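Local coordinates for ileal bile acid-binding protein (Danio rerio, PDB 3ELX) that binds bile acids such as cholate and probably carries them, and perhaps fatty acids, through the cytoplasm, at residues V41-Q46 / T52-Y57; I86-M89 / L94-S97; Y101-E106 / L112-T117. All coordinates share one frame; numbering follows the deposited sequence.

Interaction 1 of 3, residues V41-Q46 / T52-Y57; sequences VTEIVQ and TWTQYY
Ile-44 CD1 covers one face of the Trp-53 indole. It stands 3.6 Å from the centroid of the six-membered ring, 13° off the normal, which makes a CH-pi contact. Ile-44 CG1 stays beside the backbone N, and the chain then runs out alongside the ring. Thr-42 CG2 approaches the same indole obliquely, 3.4 Å from Trp-53 NE1. At the indole edge, in plane, a water accepts from Trp-53 NE1. This water also accepts from Gln-55 NE2 and bonds to Thr-42 OG1, so one solvent molecule joins three side chains of the inner face.

The Tyr-56 ring lies on the other face of the sheet. Val-41 O and Glu-43 OE1 both sit at its edge, in plane. Tyr-56 OH donates to Glu-43 OE1 at 2.8 Å, nearly along the C-O axis. The carboxylate and ring planes are 25° apart. The extended Glu-43 chain, with CG anti to the backbone N (chi1 -180°), carries the carboxylate to the hydroxyl.

Paired antiparallel bonds tie Glu-43 to Thr-54 and Val-45 to Thr-52. Gln-55 and Tyr-57 belong to cholate sites seen in this protein. Together the strands form a beta hairpin. Strand 8-16 continues the sheet beside 41-46, and strand 61-68 beside 52-57. Across the barrel interior, Glu-114 and Leu-112 of strand 111-119 pack on the face that carries Trp-53 and Ile-44.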
loop_
_atom_site.group_PDB
_atom_site.type_symbol
_atom_site.label_atom_id
_atom_site.label_comp_id
_atom_site.label_asym_id
_atom_site.label_seq_id
_atom_site.Cartn_x
_atom_site.Cartn_y
_atom_site.Cartn_z
ATOM N N VAL A 41 -9.262 3.107 3.487
ATOM C CA VAL A 41 -9.017 2.702 4.876
ATOM C C VAL A 41 -8.145 1.455 4.911
ATOM O O VAL A 41 -8.388 0.485 4.186
ATOM C CB VAL A 41 -10.322 2.466 5.661
ATOM C CG1 VAL A 41 -10.042 1.887 7.044
ATOM C CG2 VAL A 41 -11.075 3.778 5.800
ATOM N N THR A 42 -7.118 1.518 5.749
ATOM C CA THR A 42 -6.169 0.430 5.937
ATOM C C THR A 42 -6.265 -0.050 7.371
ATOM O O THR A 42 -6.213 0.755 8.299
ATOM C CB THR A 42 -4.724 0.912 5.673
ATOM O OG1 THR A 42 -4.601 1.353 4.318
ATOM C CG2 THR A 42 -3.732 -0.209 5.898
ATOM N N GLU A 43 -6.394 -1.358 7.553
ATOM C CA GLU A 43 -6.351 -1.952 8.878
ATOM C C GLU A 43 -5.095 -2.814 8.978
ATOM O O GLU A 43 -4.864 -3.683 8.129
ATOM C CB GLU A 43 -7.596 -2.797 9.103
ATOM C CG GLU A 43 -7.664 -3.461 10.452
ATOM C CD GLU A 43 -8.838 -4.418 10.551
ATOM O OE1 GLU A 43 -9.462 -4.738 9.505
ATOM O OE2 GLU A 43 -9.136 -4.847 11.678
ATOM N N ILE A 44 -4.295 -2.567 10.009
ATOM C CA ILE A 44 -3.062 -3.339 10.190
ATOM C C ILE A 44 -3.028 -3.996 11.564
ATOM O O ILE A 44 -3.335 -3.363 12.575
ATOM C CB ILE A 44 -1.792 -2.482 9.989
ATOM C CG1 ILE A 44 -1.856 -1.737 8.650
ATOM C CG2 ILE A 44 -0.521 -3.373 10.054
ATOM C CD1 ILE A 44 -0.931 -0.541 8.576
ATOM N N VAL A 45 -2.675 -5.284 11.583
ATOM C CA VAL A 45 -2.336 -5.972 12.820
ATOM C C VAL A 45 -0.880 -6.397 12.685
ATOM O O VAL A 45 -0.528 -7.184 11.790
ATOM C CB VAL A 45 -3.261 -7.189 13.114
ATOM C CG1 VAL A 45 -2.827 -7.868 14.409
ATOM C CG2 VAL A 45 -4.719 -6.752 13.214
ATOM N N GLN A 46 -0.030 -5.825 13.529
ATOM C CA GLN A 46 1.393 -6.112 13.501
ATOM C C GLN A 46 1.768 -6.797 14.809
ATOM O O GLN A 46 1.615 -6.216 15.891
ATOM C CB GLN A 46 2.205 -4.831 13.338
ATOM C CG GLN A 46 3.694 -5.079 13.416
ATOM C CD GLN A 46 4.539 -3.819 13.504
ATOM O OE1 GLN A 46 5.763 -3.895 13.392
ATOM N NE2 GLN A 46 3.909 -2.667 13.731
ATOM N N THR A 52 -0.658 -8.513 9.262
ATOM C CA THR A 52 -1.881 -8.726 8.488
ATOM C C THR A 52 -2.322 -7.340 8.046
ATOM O O THR A 52 -2.615 -6.479 8.885
ATOM C CB THR A 52 -2.995 -9.385 9.323
ATOM O OG1 THR A 52 -2.519 -10.623 9.861
ATOM C CG2 THR A 52 -4.242 -9.635 8.463
ATOM N N TRP A 53 -2.371 -7.137 6.737
ATOM C CA TRP A 53 -2.526 -5.801 6.175
ATOM C C TRP A 53 -3.759 -5.807 5.287
ATOM O O TRP A 53 -3.771 -6.463 4.256
ATOM C CB TRP A 53 -1.279 -5.484 5.349
ATOM C CG TRP A 53 -1.079 -4.035 5.067
ATOM C CD1 TRP A 53 -1.841 -3.234 4.260
ATOM C CD2 TRP A 53 -0.031 -3.206 5.586
ATOM N NE1 TRP A 53 -1.327 -1.955 4.246
ATOM C CE2 TRP A 53 -0.218 -1.915 5.053
ATOM C CE3 TRP A 53 1.057 -3.437 6.442
ATOM C CZ2 TRP A 53 0.642 -0.854 5.345
ATOM C CZ3 TRP A 53 1.906 -2.376 6.745
ATOM C CH2 TRP A 53 1.686 -1.100 6.197
ATOM N N THR A 54 -4.797 -5.086 5.705
ATOM C CA THR A 54 -6.091 -5.127 5.020
ATOM C C THR A 54 -6.446 -3.756 4.456
ATOM O O THR A 54 -6.342 -2.745 5.152
ATOM C CB THR A 54 -7.190 -5.612 5.999
ATOM O OG1 THR A 54 -6.831 -6.898 6.525
ATOM C CG2 THR A 54 -8.532 -5.716 5.310
ATOM N N GLN A 55 -6.841 -3.726 3.187
ATOM C CA GLN A 55 -7.233 -2.476 2.538
ATOM C C GLN A 55 -8.653 -2.600 2.027
ATOM O O GLN A 55 -9.011 -3.581 1.360
ATOM C CB GLN A 55 -6.299 -2.119 1.369
ATOM C CG GLN A 55 -4.846 -1.948 1.782
ATOM C CD GLN A 55 -3.930 -1.811 0.584
ATOM O OE1 GLN A 55 -4.042 -2.560 -0.383
ATOM N NE2 GLN A 55 -3.012 -0.861 0.647
ATOM N N TYR A 56 -9.455 -1.582 2.324
ATOM C CA TYR A 56 -10.859 -1.566 1.969
ATOM C C TYR A 56 -11.097 -0.708 0.735
ATOM O O TYR A 56 -11.359 0.495 0.826
ATOM C CB TYR A 56 -11.684 -1.074 3.164
ATOM C CG TYR A 56 -11.631 -2.029 4.339
ATOM C CD1 TYR A 56 -12.580 -3.036 4.480
ATOM C CD2 TYR A 56 -10.619 -1.935 5.305
ATOM C CE1 TYR A 56 -12.546 -3.927 5.546
ATOM C CE2 TYR A 56 -10.575 -2.822 6.386
ATOM C CZ TYR A 56 -11.540 -3.819 6.500
ATOM O OH TYR A 56 -11.511 -4.726 7.550
ATOM N N TYR A 57 -10.980 -1.342 -0.423
ATOM C CA TYR A 57 -11.176 -0.656 -1.691
ATOM C C TYR A 57 -12.662 -0.477 -2.005
ATOM O O TYR A 57 -13.524 -1.047 -1.311
ATOM C CB TYR A 57 -10.455 -1.401 -2.820
ATOM C CG TYR A 57 -8.965 -1.196 -2.795
ATOM C CD1 TYR A 57 -8.380 -0.080 -3.418
ATOM C CD2 TYR A 57 -8.138 -2.101 -2.153
ATOM C CE1 TYR A 57 -7.004 0.122 -3.387
ATOM C CE2 TYR A 57 -6.760 -1.916 -2.130
ATOM C CZ TYR A 57 -6.204 -0.801 -2.740
ATOM O OH TYR A 57 -4.839 -0.606 -2.707
HETATM O O HOH W 1 -12.028 2.430 2.614
HETATM O O HOH W 2 -2.570 0.392 2.961
HETATM O O HOH W 3 -0.601 -10.194 12.009
#

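Interaction 2 of 3, residues I86-M89 / L94-S97; sequences IVSM and LTIS
Leu-94 lays its CD2 methyl against Met-89 CE at 3.6 Å. The Met-89 chain starts anti to the backbone N (chi1 -169°) and bends at chi3 (-75°), which swings CE round to that methyl. Val-87 CG1 meets the same Leu-94 CD2 at 3.9 Å, so Leu-94 CD2 touches both Met-89 and Val-87. Val-87 CG1 also packs on Ile-96 CG1, and the two side chains run at a slant to each other.

Ser-88 and Thr-95 occupy the opposite face as a hydrogen-bonded antiparallel pair. Ser-88 N donates to Thr-95 O at 3.1 Å. In return, Thr-95 N donates to Ser-88 O at 2.9 Å. The regular ladder is not carried back to Ile-86. There a water accepts from Ser-97 N and makes a weak bond to Ile-86 O. A second water links Thr-95 O to Ser-97 OG.

These segments belong to the hairpin of strands 82-90 and 93-97. Strand 102-108 flanks 94-97 on its other side, with backbone bonds from Leu-94 to Thr-105 and from Ile-96 to Gln-103. Leu-94, a residue of a cholate site, packs on Phe-51 of strand 50-57.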
loop_
_atom_site.group_PDB
_atom_site.type_symbol
_atom_site.label_atom_id
_atom_site.label_comp_id
_atom_site.label_asym_id
_atom_site.label_seq_id
_atom_site.Cartn_x
_atom_site.Cartn_y
_atom_site.Cartn_z
ATOM N N ILE A 86 9.165 -11.778 -0.447
ATOM C CA ILE A 86 9.907 -11.584 0.786
ATOM C C ILE A 86 9.983 -10.093 1.074
ATOM O O ILE A 86 10.678 -9.335 0.387
ATOM C CB ILE A 86 11.323 -12.217 0.743
ATOM C CG1 ILE A 86 11.257 -13.674 0.271
ATOM C CG2 ILE A 86 11.987 -12.115 2.125
ATOM C CD1 ILE A 86 12.607 -14.291 -0.013
ATOM N N VAL A 87 9.244 -9.687 2.093
ATOM C CA VAL A 87 9.181 -8.294 2.520
ATOM C C VAL A 87 10.385 -7.999 3.411
ATOM O O VAL A 87 10.792 -8.837 4.216
ATOM C CB VAL A 87 7.862 -8.045 3.292
ATOM C CG1 VAL A 87 7.781 -6.592 3.786
ATOM C CG2 VAL A 87 6.680 -8.380 2.393
ATOM N N SER A 88 10.983 -6.819 3.246
ATOM C CA SER A 88 12.106 -6.434 4.085
ATOM C C SER A 88 11.766 -5.209 4.916
ATOM O O SER A 88 10.831 -4.480 4.607
ATOM C CB SER A 88 13.363 -6.173 3.258
ATOM O OG SER A 88 13.168 -5.108 2.353
ATOM N N MET A 89 12.521 -5.009 5.987
ATOM C CA MET A 89 12.360 -3.803 6.786
ATOM C C MET A 89 13.728 -3.250 7.139
ATOM O O MET A 89 14.652 -4.007 7.441
ATOM C CB MET A 89 11.559 -4.091 8.053
ATOM C CG MET A 89 11.131 -2.821 8.793
ATOM S SD MET A 89 10.640 -3.165 10.477
ATOM C CE MET A 89 9.046 -3.894 10.160
ATOM N N LEU A 94 9.056 -0.606 5.692
ATOM C CA LEU A 94 8.835 -1.855 4.957
ATOM C C LEU A 94 9.042 -1.630 3.476
ATOM O O LEU A 94 8.655 -0.583 2.955
ATOM C CB LEU A 94 7.400 -2.331 5.157
ATOM C CG LEU A 94 7.017 -2.837 6.546
ATOM C CD1 LEU A 94 5.519 -3.014 6.625
ATOM C CD2 LEU A 94 7.716 -4.153 6.845
ATOM N N THR A 95 9.647 -2.606 2.798
ATOM C CA THR A 95 9.696 -2.597 1.340
ATOM C C THR A 95 9.056 -3.877 0.836
ATOM O O THR A 95 9.494 -4.986 1.171
ATOM C CB THR A 95 11.143 -2.471 0.790
ATOM O OG1 THR A 95 11.705 -1.214 1.189
ATOM C CG2 THR A 95 11.144 -2.541 -0.740
ATOM N N ILE A 96 8.012 -3.711 0.037
ATOM C CA ILE A 96 7.348 -4.831 -0.610
ATOM C C ILE A 96 7.597 -4.673 -2.096
ATOM O O ILE A 96 7.257 -3.642 -2.689
ATOM C CB ILE A 96 5.827 -4.849 -0.359
ATOM C CG1 ILE A 96 5.531 -4.775 1.147
ATOM C CG2 ILE A 96 5.209 -6.093 -1.009
ATOM C CD1 ILE A 96 4.039 -4.745 1.484
ATOM N N SER A 97 8.203 -5.698 -2.677
ATOM C CA SER A 97 8.514 -5.686 -4.091
ATOM C C SER A 97 7.370 -6.361 -4.848
ATOM O O SER A 97 7.365 -7.580 -5.068
ATOM C CB SER A 97 9.870 -6.361 -4.346
ATOM O OG SER A 97 10.881 -5.709 -3.580
HETATM O O HOH W 4 8.590 -8.015 -1.048
HETATM O O HOH W 5 11.372 -6.269 -0.898
#

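Interaction 3 of 3, residues Y101-E106 / L112-T117; sequences YQQTTE and LVETST
Gln-103 and Ser-116 meet through their polar ends. Ser-116 OG donates to Gln-103 OE1 at 2.5 Å. This modelled length is unusually short and should not be read as unusual strength. Gln-103 CG is anti to the backbone N, and the bend at chi2 (68°) turns the amide across to the facing strand. Its NE2 comes to 3.4 Å from Glu-114 CB. A bridging water accepts from Gln-103 NE2 and donates to Ser-116 OG, so both ends of the amide are engaged.

Thr-105 lies alongside Glu-114. Thr-105 CG2 touches both Glu-114 CG and Leu-112 CD1, and the 3.4 Å approach of Thr-105 CG2 to Leu-112 CD1 is tight. Another water joins Thr-105 OG1 to Glu-114 OE1. On the opposite face, Thr-104 OG1 rests 3.4 Å from Thr-115 CB.

Reciprocal backbone bonds set the register at Gln-102/Thr-117, Thr-104/Thr-115 and Glu-106/Val-113. Farther out, Arg-129 forms a salt bridge with Glu-114 OE2, while the Tyr-101 ring stacks on Phe-98 and meets Phe-21 edge-to-face.

This is an antiparallel beta hairpin of the fatty-acid-binding-protein barrel. Its Gln-103 and Glu-114 face lines the interior, and Tyr-101 belongs to two cholate sites seen in this protein.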
loop_
_atom_site.group_PDB
_atom_site.type_symbol
_atom_site.label_atom_id
_atom_site.label_comp_id
_atom_site.label_asym_id
_atom_site.label_seq_id
_atom_site.Cartn_x
_atom_site.Cartn_y
_atom_site.Cartn_z
ATOM N N TYR A 101 5.384 -2.629 -9.193
ATOM C CA TYR A 101 5.935 -1.434 -8.544
ATOM C C TYR A 101 6.608 -1.806 -7.235
ATOM O O TYR A 101 6.410 -2.914 -6.721
ATOM C CB TYR A 101 4.840 -0.379 -8.288
ATOM C CG TYR A 101 3.671 -0.883 -7.461
ATOM C CD1 TYR A 101 3.635 -0.706 -6.087
ATOM C CD2 TYR A 101 2.596 -1.536 -8.070
ATOM C CE1 TYR A 101 2.557 -1.179 -5.323
ATOM C CE2 TYR A 101 1.521 -2.010 -7.325
ATOM C CZ TYR A 101 1.505 -1.825 -5.956
ATOM O OH TYR A 101 0.428 -2.295 -5.228
ATOM N N GLN A 102 7.417 -0.882 -6.721
ATOM C CA GLN A 102 8.019 -1.018 -5.398
ATOM C C GLN A 102 7.169 -0.255 -4.408
ATOM O O GLN A 102 6.743 0.862 -4.701
ATOM C CB GLN A 102 9.429 -0.424 -5.390
ATOM C CG GLN A 102 10.435 -1.274 -6.136
ATOM C CD GLN A 102 10.520 -2.679 -5.572
ATOM O OE1 GLN A 102 10.105 -3.644 -6.220
ATOM N NE2 GLN A 102 11.049 -2.800 -4.359
ATOM N N GLN A 103 6.908 -0.863 -3.253
ATOM C CA GLN A 103 6.108 -0.204 -2.210
ATOM C C GLN A 103 6.951 -0.021 -0.966
ATOM O O GLN A 103 7.524 -0.980 -0.478
ATOM C CB GLN A 103 4.914 -1.082 -1.839
ATOM C CG GLN A 103 4.007 -0.459 -0.807
ATOM C CD GLN A 103 3.303 0.747 -1.367
ATOM O OE1 GLN A 103 3.003 0.798 -2.554
ATOM N NE2 GLN A 103 3.065 1.744 -0.524
ATOM N N THR A 104 7.039 1.205 -0.455
ATOM C CA THR A 104 7.719 1.428 0.824
ATOM C C THR A 104 6.717 2.035 1.775
ATOM O O THR A 104 5.951 2.914 1.390
ATOM C CB THR A 104 8.937 2.360 0.714
ATOM O OG1 THR A 104 8.498 3.689 0.407
ATOM C CG2 THR A 104 9.892 1.868 -0.346
ATOM N N THR A 105 6.700 1.551 3.007
ATOM C CA THR A 105 5.715 2.030 3.958
ATOM C C THR A 105 6.349 2.237 5.318
ATOM O O THR A 105 7.128 1.415 5.785
ATOM C CB THR A 105 4.520 1.086 4.029
ATOM O OG1 THR A 105 3.943 0.969 2.712
ATOM C CG2 THR A 105 3.474 1.612 5.001
ATOM N N GLU A 106 6.002 3.346 5.953
ATOM C CA GLU A 106 6.516 3.615 7.287
ATOM C C GLU A 106 5.547 4.463 8.086
ATOM O O GLU A 106 4.608 5.026 7.527
ATOM C CB GLU A 106 7.892 4.289 7.220
ATOM C CG GLU A 106 7.886 5.696 6.633
ATOM C CD GLU A 106 9.228 6.401 6.801
ATOM O OE1 GLU A 106 9.973 6.106 7.769
ATOM O OE2 GLU A 106 9.541 7.266 5.958
ATOM N N LEU A 112 0.678 7.131 8.669
ATOM C CA LEU A 112 1.090 6.021 7.806
ATOM C C LEU A 112 1.416 6.584 6.431
ATOM O O LEU A 112 0.538 7.120 5.759
ATOM C CB LEU A 112 -0.031 4.979 7.710
ATOM C CG LEU A 112 0.182 3.780 6.781
ATOM C CD1 LEU A 112 1.294 2.912 7.285
ATOM C CD2 LEU A 112 -1.110 2.977 6.627
ATOM N N VAL A 113 2.680 6.476 6.017
ATOM C CA VAL A 113 3.104 7.025 4.735
ATOM C C VAL A 113 3.507 5.901 3.798
ATOM O O VAL A 113 4.450 5.163 4.083
ATOM C CB VAL A 113 4.282 8.002 4.892
ATOM C CG1 VAL A 113 4.630 8.607 3.539
ATOM C CG2 VAL A 113 3.928 9.117 5.899
ATOM N N GLU A 114 2.788 5.794 2.686
ATOM C CA GLU A 114 2.944 4.689 1.746
ATOM C C GLU A 114 3.369 5.232 0.394
ATOM O O GLU A 114 2.669 6.053 -0.192
ATOM C CB GLU A 114 1.636 3.924 1.615
ATOM C CG GLU A 114 1.203 3.267 2.905
ATOM C CD GLU A 114 -0.128 2.564 2.766
ATOM O OE1 GLU A 114 -0.141 1.404 2.301
ATOM O OE2 GLU A 114 -1.157 3.176 3.119
ATOM N N THR A 115 4.531 4.788 -0.082
ATOM C CA THR A 115 5.077 5.294 -1.341
ATOM C C THR A 115 5.162 4.155 -2.357
ATOM O O THR A 115 5.840 3.146 -2.107
ATOM C CB THR A 115 6.474 5.901 -1.123
ATOM O OG1 THR A 115 6.421 6.935 -0.132
ATOM C CG2 THR A 115 7.045 6.462 -2.436
ATOM N N SER A 116 4.489 4.323 -3.497
ATOM C CA SER A 116 4.531 3.344 -4.582
ATOM C C SER A 116 5.342 3.940 -5.733
ATOM O O SER A 116 5.051 5.041 -6.204
ATOM C CB SER A 116 3.119 2.989 -5.059
ATOM O OG SER A 116 2.248 2.664 -3.986
ATOM N N THR A 117 6.358 3.211 -6.180
ATOM C CA THR A 117 7.288 3.724 -7.179
ATOM C C THR A 117 7.269 2.804 -8.389
ATOM O O THR A 117 7.600 1.623 -8.292
ATOM C CB THR A 117 8.696 3.800 -6.582
ATOM O OG1 THR A 117 8.646 4.628 -5.412
ATOM C CG2 THR A 117 9.699 4.372 -7.591
HETATM O O HOH W 6 1.438 4.144 -1.982
HETATM O O HOH W 7 6.864 5.791 2.359
HETATM O O HOH W 8 1.932 -0.189 1.865
#

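The three interactions are hairpins of one antiparallel sheet, met in the order 1, 2, 3 along the chain, with strands 61-68 and 73-76 between the first two. Interactions 2 and 3 are neighbours, with centres about 10 Å apart, because strands 93-97 and 102-108 adjoin. Interaction 1 is far in strand order, yet its centre is about 16 Å from that of interaction 2 and about 14 Å from that of interaction 3. The curved sheet brings them face to face. Trp-53 CZ3 touches Leu-94 CD1 at 3.7 Å, and Trp-53 CH2 touches Thr-105 CG2 at 3.5 Å. All three hold cholate-site residues (Gln-55, Leu-94 and Tyr-101), consistent with a ligand cavity walled by distant parts of one sheet.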